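Local coordinates for protein L-Ribose isomerase (PDB 4Q0S) that interconverts aldose and ketose sugars as an L-ribose isomerase of the cupin type, with a cobalt(II) ion bound in its barrel and ribitol in its pocket, at residues Asp23-Ala31 against Tyr71-Ser79; Asp47-Tyr58 against Ala249-Ile259. All blocks are in the same frame, centred on the assembly; numbering follows the deposited sequence.

Interaction 1: Asp23-Ala31 against Tyr71-Ser79; sequences DEWVREAAA and YEAMIIFES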
# COMPACT_ATOMS: atom_id res chain seq x y z
N ASP A 23 -4.25 -21.94 -11.57
CA ASP A 23 -3.76 -20.65 -12.01
C ASP A 23 -4.56 -19.46 -11.49
O ASP A 23 -3.98 -18.50 -10.99
CB ASP A 23 -3.70 -20.60 -13.54
CG ASP A 23 -2.51 -21.34 -14.09
OD1 ASP A 23 -1.89 -22.11 -13.33
OD2 ASP A 23 -2.21 -21.17 -15.29
N GLU A 24 -5.88 -19.52 -11.60
CA GLU A 24 -6.69 -18.40 -11.13
C GLU A 24 -6.44 -18.19 -9.63
O GLU A 24 -6.36 -17.05 -9.16
CB GLU A 24 -8.18 -18.65 -11.41
CG GLU A 24 -8.48 -18.92 -12.88
CD GLU A 24 -9.96 -18.90 -13.20
OE1 GLU A 24 -10.77 -19.26 -12.31
OE2 GLU A 24 -10.31 -18.54 -14.35
N TRP A 25 -6.29 -19.29 -8.90
CA TRP A 25 -6.05 -19.24 -7.46
C TRP A 25 -4.69 -18.63 -7.15
O TRP A 25 -4.59 -17.64 -6.43
CB TRP A 25 -6.13 -20.67 -6.89
CG TRP A 25 -5.92 -20.81 -5.41
CD1 TRP A 25 -6.38 -19.99 -4.43
CD2 TRP A 25 -5.29 -21.92 -4.74
NE1 TRP A 25 -6.09 -20.52 -3.19
CE2 TRP A 25 -5.42 -21.70 -3.35
CE3 TRP A 25 -4.63 -23.08 -5.18
CZ2 TRP A 25 -4.92 -22.59 -2.40
CZ3 TRP A 25 -4.13 -23.97 -4.23
CH2 TRP A 25 -4.28 -23.72 -2.85
N VAL A 26 -3.64 -19.22 -7.72
CA VAL A 26 -2.29 -18.75 -7.49
C VAL A 26 -1.93 -17.41 -8.15
O VAL A 26 -1.28 -16.57 -7.52
CB VAL A 26 -1.27 -19.82 -7.93
CG1 VAL A 26 0.15 -19.28 -7.87
CG2 VAL A 26 -1.40 -21.03 -7.01
N ARG A 27 -2.34 -17.19 -9.39
CA ARG A 27 -2.00 -15.93 -10.04
C ARG A 27 -2.72 -14.74 -9.39
O ARG A 27 -2.13 -13.67 -9.25
CB ARG A 27 -2.28 -15.99 -11.55
CG ARG A 27 -1.38 -17.00 -12.27
CD ARG A 27 -1.51 -16.91 -13.79
NE ARG A 27 -0.79 -15.76 -14.34
CZ ARG A 27 -0.81 -15.40 -15.63
NH1 ARG A 27 -1.52 -16.11 -16.51
NH2 ARG A 27 -0.13 -14.34 -16.03
N GLU A 28 -3.97 -14.94 -8.97
CA GLU A 28 -4.70 -13.86 -8.30
C GLU A 28 -4.03 -13.56 -6.98
O GLU A 28 -3.96 -12.40 -6.57
CB GLU A 28 -6.15 -14.25 -7.99
CG GLU A 28 -7.15 -14.04 -9.10
CD GLU A 28 -7.29 -12.58 -9.52
OE1 GLU A 28 -7.03 -11.68 -8.70
OE2 GLU A 28 -7.68 -12.35 -10.68
N ALA A 29 -3.56 -14.61 -6.31
CA ALA A 29 -2.91 -14.46 -5.02
C ALA A 29 -1.60 -13.71 -5.17
O ALA A 29 -1.26 -12.89 -4.32
CB ALA A 29 -2.67 -15.83 -4.38
N ALA A 30 -0.87 -13.99 -6.24
CA ALA A 30 0.39 -13.30 -6.47
C ALA A 30 0.15 -11.81 -6.71
O ALA A 30 0.94 -10.97 -6.30
CB ALA A 30 1.12 -13.93 -7.66
N ALA A 31 -0.96 -11.49 -7.38
CA ALA A 31 -1.29 -10.10 -7.65
C ALA A 31 -1.63 -9.42 -6.33
O ALA A 31 -1.23 -8.28 -6.08
CB ALA A 31 -2.49 -10.02 -8.63
N TYR A 71 -11.52 -26.34 4.86
CA TYR A 71 -10.62 -27.26 4.18
C TYR A 71 -9.19 -26.85 4.51
O TYR A 71 -8.95 -25.72 4.95
CB TYR A 71 -10.86 -27.23 2.67
CG TYR A 71 -12.09 -28.01 2.25
CD1 TYR A 71 -12.05 -29.40 2.14
CD2 TYR A 71 -13.30 -27.36 2.00
CE1 TYR A 71 -13.19 -30.13 1.79
CE2 TYR A 71 -14.44 -28.08 1.65
CZ TYR A 71 -14.38 -29.47 1.55
OH TYR A 71 -15.51 -30.19 1.23
N GLU A 72 -8.25 -27.76 4.33
CA GLU A 72 -6.85 -27.47 4.62
C GLU A 72 -6.09 -27.31 3.31
O GLU A 72 -5.74 -28.28 2.63
CB GLU A 72 -6.26 -28.59 5.50
CG GLU A 72 -7.14 -28.83 6.73
CD GLU A 72 -6.60 -29.85 7.72
OE1 GLU A 72 -5.83 -30.75 7.32
OE2 GLU A 72 -6.97 -29.76 8.91
N ALA A 73 -5.88 -26.04 2.96
CA ALA A 73 -5.19 -25.66 1.73
C ALA A 73 -4.76 -24.20 1.87
O ALA A 73 -5.41 -23.41 2.56
CB ALA A 73 -6.13 -25.82 0.55
N MET A 74 -3.67 -23.85 1.20
CA MET A 74 -3.15 -22.49 1.29
C MET A 74 -2.14 -22.25 0.19
O MET A 74 -1.74 -23.17 -0.52
CB MET A 74 -2.45 -22.29 2.63
CG MET A 74 -1.12 -23.04 2.68
SD MET A 74 -0.39 -23.13 4.32
CE MET A 74 -0.03 -21.38 4.58
N ILE A 75 -1.71 -21.00 0.10
CA ILE A 75 -0.72 -20.61 -0.89
C ILE A 75 0.48 -20.04 -0.16
O ILE A 75 0.32 -19.33 0.83
CB ILE A 75 -1.26 -19.53 -1.85
CG1 ILE A 75 -2.36 -20.12 -2.73
CG2 ILE A 75 -0.12 -18.96 -2.69
CD1 ILE A 75 -2.92 -19.15 -3.73
N ILE A 76 1.68 -20.37 -0.63
CA ILE A 76 2.89 -19.84 -0.02
C ILE A 76 3.82 -19.40 -1.13
O ILE A 76 4.12 -20.16 -2.04
CB ILE A 76 3.63 -20.90 0.83
CG1 ILE A 76 2.74 -21.37 1.98
CG2 ILE A 76 4.93 -20.31 1.37
CD1 ILE A 76 3.37 -22.46 2.86
N PHE A 77 4.25 -18.14 -1.06
CA PHE A 77 5.20 -17.59 -2.02
C PHE A 77 6.45 -17.34 -1.20
O PHE A 77 6.49 -16.42 -0.37
CB PHE A 77 4.69 -16.27 -2.62
CG PHE A 77 3.47 -16.43 -3.50
CD1 PHE A 77 3.50 -17.25 -4.62
CD2 PHE A 77 2.31 -15.72 -3.22
CE1 PHE A 77 2.38 -17.37 -5.45
CE2 PHE A 77 1.18 -15.83 -4.04
CZ PHE A 77 1.22 -16.65 -5.16
N GLU A 78 7.46 -18.17 -1.41
CA GLU A 78 8.70 -18.07 -0.67
C GLU A 78 9.70 -17.15 -1.36
O GLU A 78 10.14 -17.42 -2.48
CB GLU A 78 9.28 -19.48 -0.51
CG GLU A 78 10.63 -19.58 0.15
CD GLU A 78 11.08 -21.03 0.26
OE1 GLU A 78 10.65 -21.72 1.19
OE2 GLU A 78 11.86 -21.47 -0.61
N SER A 79 10.07 -16.05 -0.69
CA SER A 79 11.01 -15.09 -1.26
C SER A 79 12.44 -15.34 -0.78
O SER A 79 13.40 -14.83 -1.35
CB SER A 79 10.61 -13.66 -0.90
OG SER A 79 10.75 -13.42 0.50

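Interaction 2: Asp47-Tyr58 against Ala249-Ile259; sequences DSAGIVFGADQY and AANTGRLQTAI. With RB0 (D-ribitol), chain C.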
# COMPACT_ATOMS: atom_id res chain seq x y z
N ASP A 47 3.96 -24.04 -9.70
CA ASP A 47 3.01 -25.11 -9.38
C ASP A 47 3.19 -25.71 -7.99
O ASP A 47 2.54 -26.70 -7.66
CB ASP A 47 3.10 -26.24 -10.42
CG ASP A 47 2.66 -25.79 -11.80
OD1 ASP A 47 1.86 -24.83 -11.89
OD2 ASP A 47 3.10 -26.41 -12.79
N SER A 48 4.07 -25.13 -7.18
CA SER A 48 4.27 -25.61 -5.83
C SER A 48 3.74 -24.61 -4.81
O SER A 48 3.62 -24.92 -3.62
CB SER A 48 5.76 -25.86 -5.56
OG SER A 48 6.23 -26.98 -6.29
N ALA A 49 3.40 -23.41 -5.28
CA ALA A 49 2.89 -22.37 -4.40
C ALA A 49 1.52 -22.70 -3.82
O ALA A 49 1.26 -22.42 -2.65
CB ALA A 49 2.83 -21.03 -5.15
N GLY A 50 0.64 -23.28 -4.63
CA GLY A 50 -0.68 -23.64 -4.15
C GLY A 50 -0.63 -25.02 -3.52
O GLY A 50 -0.31 -25.99 -4.19
N ILE A 51 -0.96 -25.09 -2.23
CA ILE A 51 -0.91 -26.35 -1.49
C ILE A 51 -2.25 -26.89 -1.00
O ILE A 51 -3.07 -26.15 -0.46
CB ILE A 51 0.03 -26.19 -0.27
CG1 ILE A 51 1.39 -25.67 -0.73
CG2 ILE A 51 0.20 -27.52 0.46
CD1 ILE A 51 2.25 -25.12 0.41
N VAL A 52 -2.47 -28.18 -1.20
CA VAL A 52 -3.68 -28.85 -0.74
C VAL A 52 -3.16 -29.98 0.15
O VAL A 52 -2.42 -30.84 -0.31
CB VAL A 52 -4.49 -29.42 -1.93
CG1 VAL A 52 -5.76 -30.09 -1.44
CG2 VAL A 52 -4.83 -28.29 -2.91
N PHE A 53 -3.54 -29.96 1.42
CA PHE A 53 -3.06 -30.95 2.38
C PHE A 53 -3.80 -32.27 2.44
O PHE A 53 -4.52 -32.55 3.40
CB PHE A 53 -3.01 -30.33 3.79
CG PHE A 53 -2.12 -29.11 3.89
CD1 PHE A 53 -2.62 -27.84 3.64
CD2 PHE A 53 -0.78 -29.25 4.24
CE1 PHE A 53 -1.80 -26.72 3.75
CE2 PHE A 53 0.06 -28.13 4.35
CZ PHE A 53 -0.46 -26.86 4.10
N GLY A 54 -3.62 -33.10 1.42
CA GLY A 54 -4.28 -34.39 1.40
C GLY A 54 -5.34 -34.55 0.33
O GLY A 54 -6.03 -33.60 -0.02
N ALA A 55 -5.46 -35.78 -0.16
CA ALA A 55 -6.42 -36.14 -1.20
C ALA A 55 -7.85 -35.69 -0.95
O ALA A 55 -8.53 -35.21 -1.86
CB ALA A 55 -6.39 -37.65 -1.42
N ASP A 56 -8.33 -35.84 0.28
CA ASP A 56 -9.70 -35.44 0.58
C ASP A 56 -9.86 -33.92 0.75
O ASP A 56 -10.96 -33.44 1.03
CB ASP A 56 -10.21 -36.16 1.83
CG ASP A 56 -9.26 -36.02 3.01
OD1 ASP A 56 -8.85 -34.87 3.31
OD2 ASP A 56 -8.93 -37.05 3.63
N GLN A 57 -8.77 -33.18 0.57
CA GLN A 57 -8.83 -31.73 0.71
C GLN A 57 -9.07 -31.04 -0.62
O GLN A 57 -9.37 -29.85 -0.66
CB GLN A 57 -7.55 -31.20 1.35
CG GLN A 57 -7.43 -31.60 2.81
CD GLN A 57 -8.70 -31.32 3.57
OE1 GLN A 57 -9.06 -30.16 3.80
NE2 GLN A 57 -9.41 -32.37 3.96
N TYR A 58 -8.94 -31.79 -1.71
CA TYR A 58 -9.17 -31.24 -3.03
C TYR A 58 -10.63 -30.85 -3.18
O TYR A 58 -10.98 -30.06 -4.05
CB TYR A 58 -8.75 -32.25 -4.09
CG TYR A 58 -7.26 -32.26 -4.31
CD1 TYR A 58 -6.66 -31.31 -5.14
CD2 TYR A 58 -6.44 -33.18 -3.65
CE1 TYR A 58 -5.28 -31.28 -5.30
CE2 TYR A 58 -5.06 -33.15 -3.80
CZ TYR A 58 -4.48 -32.19 -4.62
OH TYR A 58 -3.11 -32.13 -4.75
N ALA A 249 -2.73 -37.69 6.42
CA ALA A 249 -3.19 -37.31 5.09
C ALA A 249 -2.55 -35.99 4.66
O ALA A 249 -2.34 -35.76 3.47
CB ALA A 249 -4.71 -37.17 5.09
N ALA A 250 -2.23 -35.15 5.63
CA ALA A 250 -1.63 -33.84 5.36
C ALA A 250 -0.15 -33.89 4.96
O ALA A 250 0.27 -33.14 4.08
CB ALA A 250 -1.80 -32.94 6.58
N ASN A 251 0.62 -34.76 5.59
CA ASN A 251 2.05 -34.87 5.29
C ASN A 251 2.36 -35.22 3.83
O ASN A 251 3.29 -34.68 3.24
CB ASN A 251 2.72 -35.91 6.18
CG ASN A 251 3.63 -35.29 7.23
OD1 ASN A 251 3.17 -34.77 8.25
ND2 ASN A 251 4.94 -35.32 6.97
N THR A 252 1.57 -36.12 3.27
CA THR A 252 1.77 -36.55 1.89
C THR A 252 1.49 -35.46 0.86
O THR A 252 2.41 -34.97 0.20
CB THR A 252 0.88 -37.77 1.57
OG1 THR A 252 -0.50 -37.43 1.75
CG2 THR A 252 1.23 -38.92 2.51
N GLY A 253 0.22 -35.08 0.72
CA GLY A 253 -0.16 -34.06 -0.24
C GLY A 253 0.55 -32.73 -0.11
O GLY A 253 0.45 -31.87 -0.99
N ARG A 254 1.28 -32.54 0.99
CA ARG A 254 1.99 -31.30 1.23
C ARG A 254 3.08 -31.05 0.18
O ARG A 254 3.19 -29.96 -0.38
CB ARG A 254 2.62 -31.32 2.63
CG ARG A 254 2.92 -29.94 3.22
CD ARG A 254 3.91 -29.14 2.38
NE ARG A 254 4.21 -27.84 2.99
CZ ARG A 254 4.97 -26.91 2.42
NH1 ARG A 254 5.19 -25.76 3.05
NH2 ARG A 254 5.52 -27.13 1.23
N LEU A 255 3.88 -32.08 -0.09
CA LEU A 255 4.98 -31.97 -1.05
C LEU A 255 4.62 -31.97 -2.54
O LEU A 255 5.51 -31.94 -3.39
CB LEU A 255 6.01 -33.07 -0.77
CG LEU A 255 6.62 -33.12 0.64
CD1 LEU A 255 7.56 -34.30 0.74
CD2 LEU A 255 7.35 -31.82 0.94
N GLN A 256 3.33 -32.02 -2.86
CA GLN A 256 2.91 -32.02 -4.26
C GLN A 256 1.42 -31.80 -4.47
O GLN A 256 0.59 -32.38 -3.78
CB GLN A 256 3.30 -33.33 -4.95
CG GLN A 256 2.88 -33.38 -6.42
CD GLN A 256 2.98 -34.76 -7.03
OE1 GLN A 256 4.06 -35.34 -7.12
NE2 GLN A 256 1.84 -35.29 -7.47
N THR A 257 1.09 -30.95 -5.44
CA THR A 257 -0.30 -30.64 -5.76
C THR A 257 -0.68 -31.29 -7.08
O THR A 257 -0.00 -31.10 -8.09
CB THR A 257 -0.52 -29.13 -5.87
OG1 THR A 257 -0.07 -28.48 -4.68
CG2 THR A 257 -2.00 -28.82 -6.07
N ALA A 258 -1.76 -32.05 -7.07
CA ALA A 258 -2.23 -32.73 -8.27
C ALA A 258 -3.01 -31.76 -9.15
O ALA A 258 -4.15 -31.41 -8.85
CB ALA A 258 -3.11 -33.91 -7.89
N ILE A 259 -2.38 -31.32 -10.24
CA ILE A 259 -3.02 -30.40 -11.17
C ILE A 259 -3.35 -31.13 -12.46
O ILE A 259 -2.45 -31.55 -13.20
CB ILE A 259 -2.10 -29.19 -11.48
CG1 ILE A 259 -1.68 -28.52 -10.17
CG2 ILE A 259 -2.84 -28.19 -12.36
CD1 ILE A 259 -0.64 -27.43 -10.34
C1 RB0 C . 3.23 -24.89 6.17
O1 RB0 C . 3.09 -25.94 5.23
C2 RB0 C . 4.55 -24.17 5.93
O2 RB0 C . 5.64 -24.99 6.36
C3 RB0 C . 4.56 -22.81 6.67
O3 RB0 C . 5.69 -22.05 6.26
C4 RB0 C . 4.56 -22.95 8.19
O4 RB0 C . 5.02 -24.24 8.57
C5 RB0 C . 3.15 -22.73 8.74
O5 RB0 C . 3.18 -22.69 10.17
O HOH W 1 -0.19 -29.73 -2.42
O HOH W 2 -1.62 -32.43 -2.54

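Interaction 1: Asp23-Ala31 against Tyr71-Ser79
Ile-75 drives its CD1 methyl onto the face of the Trp-25 indole, 3.5 Å from the centroid of the five-membered ring and 8° off its normal, a CH-pi contact. CG1 of Ile-75 continues along the same face, 3.5 Å from Trp-25 CE2. The indole reaches this methyl because its CG stands anti to the backbone N (chi1 -180°), which swings the ring across to the strand, its far corner CH2 3.5 Å from Met-74 O. CD1 of Ile-75 also presses on Ala-29 CB at 3.4 Å, a close approach for two methyl carbons. Phe-77 packs beside it: its CZ meets Val-26 O edge-on at 3.4 Å, while Val-26 CG1, Ala-29 CB and Ala-30 CB touch the rim of the ring. Within its own strand, CG2 of Ile-75 lies over one face of that phenyl.

Outside this shell, Phe-61 meets Trp-25 edge-to-face, and Ile-107 packs on Ala-29. Glu-28, on another side of the helix, bonds to His-109 and Trp-66 of the second subunit. The helix segment 23-31 crosses strand 73-78 at -49°, axes 9.6 Å apart, and covers one face of the cupin sheet. Chemically this interface is apolar and CH-pi; the helix's polar side-chain bonds lie elsewhere.

Interaction 2: Asp47-Tyr58 against Ala249-Ile259
Arg-254 and Phe-53 come together beside the ribitol through their torsions: a chi1 of -158° sends Arg-254 CG away from its backbone N, the chain bends at chi2, and the guanidinium is carried past the phenyl. Here the C-terminal part of the chain, helix 249-254 and the tail after it, packs against edge strand 50-52 of the cupin barrel. Arg-254 CG sits 3.6 Å from Phe-53 CE2, and ring and guanidinium planes stand 79° apart. CD1 of Ile-51 lies centrally over one guanidinium face. Both NE and NH1 of Arg-254 donate to ribitol O1, at 3.1 and 3.0 Å, a fork on one hydroxyl oxygen; Glu-222 also pairs with NH1, which would help orient the group, although the side chain is poorly ordered. Ribitol O1 also lies at the edge of the phenyl, near its plane.

The backbones close up where two glycines meet: Gly-54 CA lies 3.2 Å from Ala-249 O, and Gly-54 N 4.0 Å from Gly-253 CA.

Beyond the helix, Thr-257 OG1 donates to Gly-50 O at 2.5 Å, within the carbonyl plane, and accepts from a water that in turn accepts from Val-52 N. Tyr-58, with Val-52 CG1 over its ring centre, reaches back to the tail from the turn after the strand: Ala-258 N donates to Tyr-58 OH at 2.7 Å, with an N-H...O angle of 172°.

In the fold
The two interactions, with centres 13 Å apart, share the six-stranded antiparallel sheet of the cupin barrel, where strand 50-52 is the edge and 73-82 its neighbour. Met-74 O and Ile-51 N, 2.7 Å apart, mark the seam between them, and Glu-72 N meets Gln-57 OE1 nearby. Along the chain the segments alternate: 23-31, 47-58, 71-79, then 249-259, so the C-terminal segment returns to the N-terminal edge. Interaction 1 covers the sheet with helix 19-35, which also faces a second subunit. Interaction 2 brings Arg-254 to the ribitol pocket, which Ile-76 of strand 73-82 also lines, so the helix at the subunit interface and a pocket arginine are both packed against neighbouring strands of one sheet.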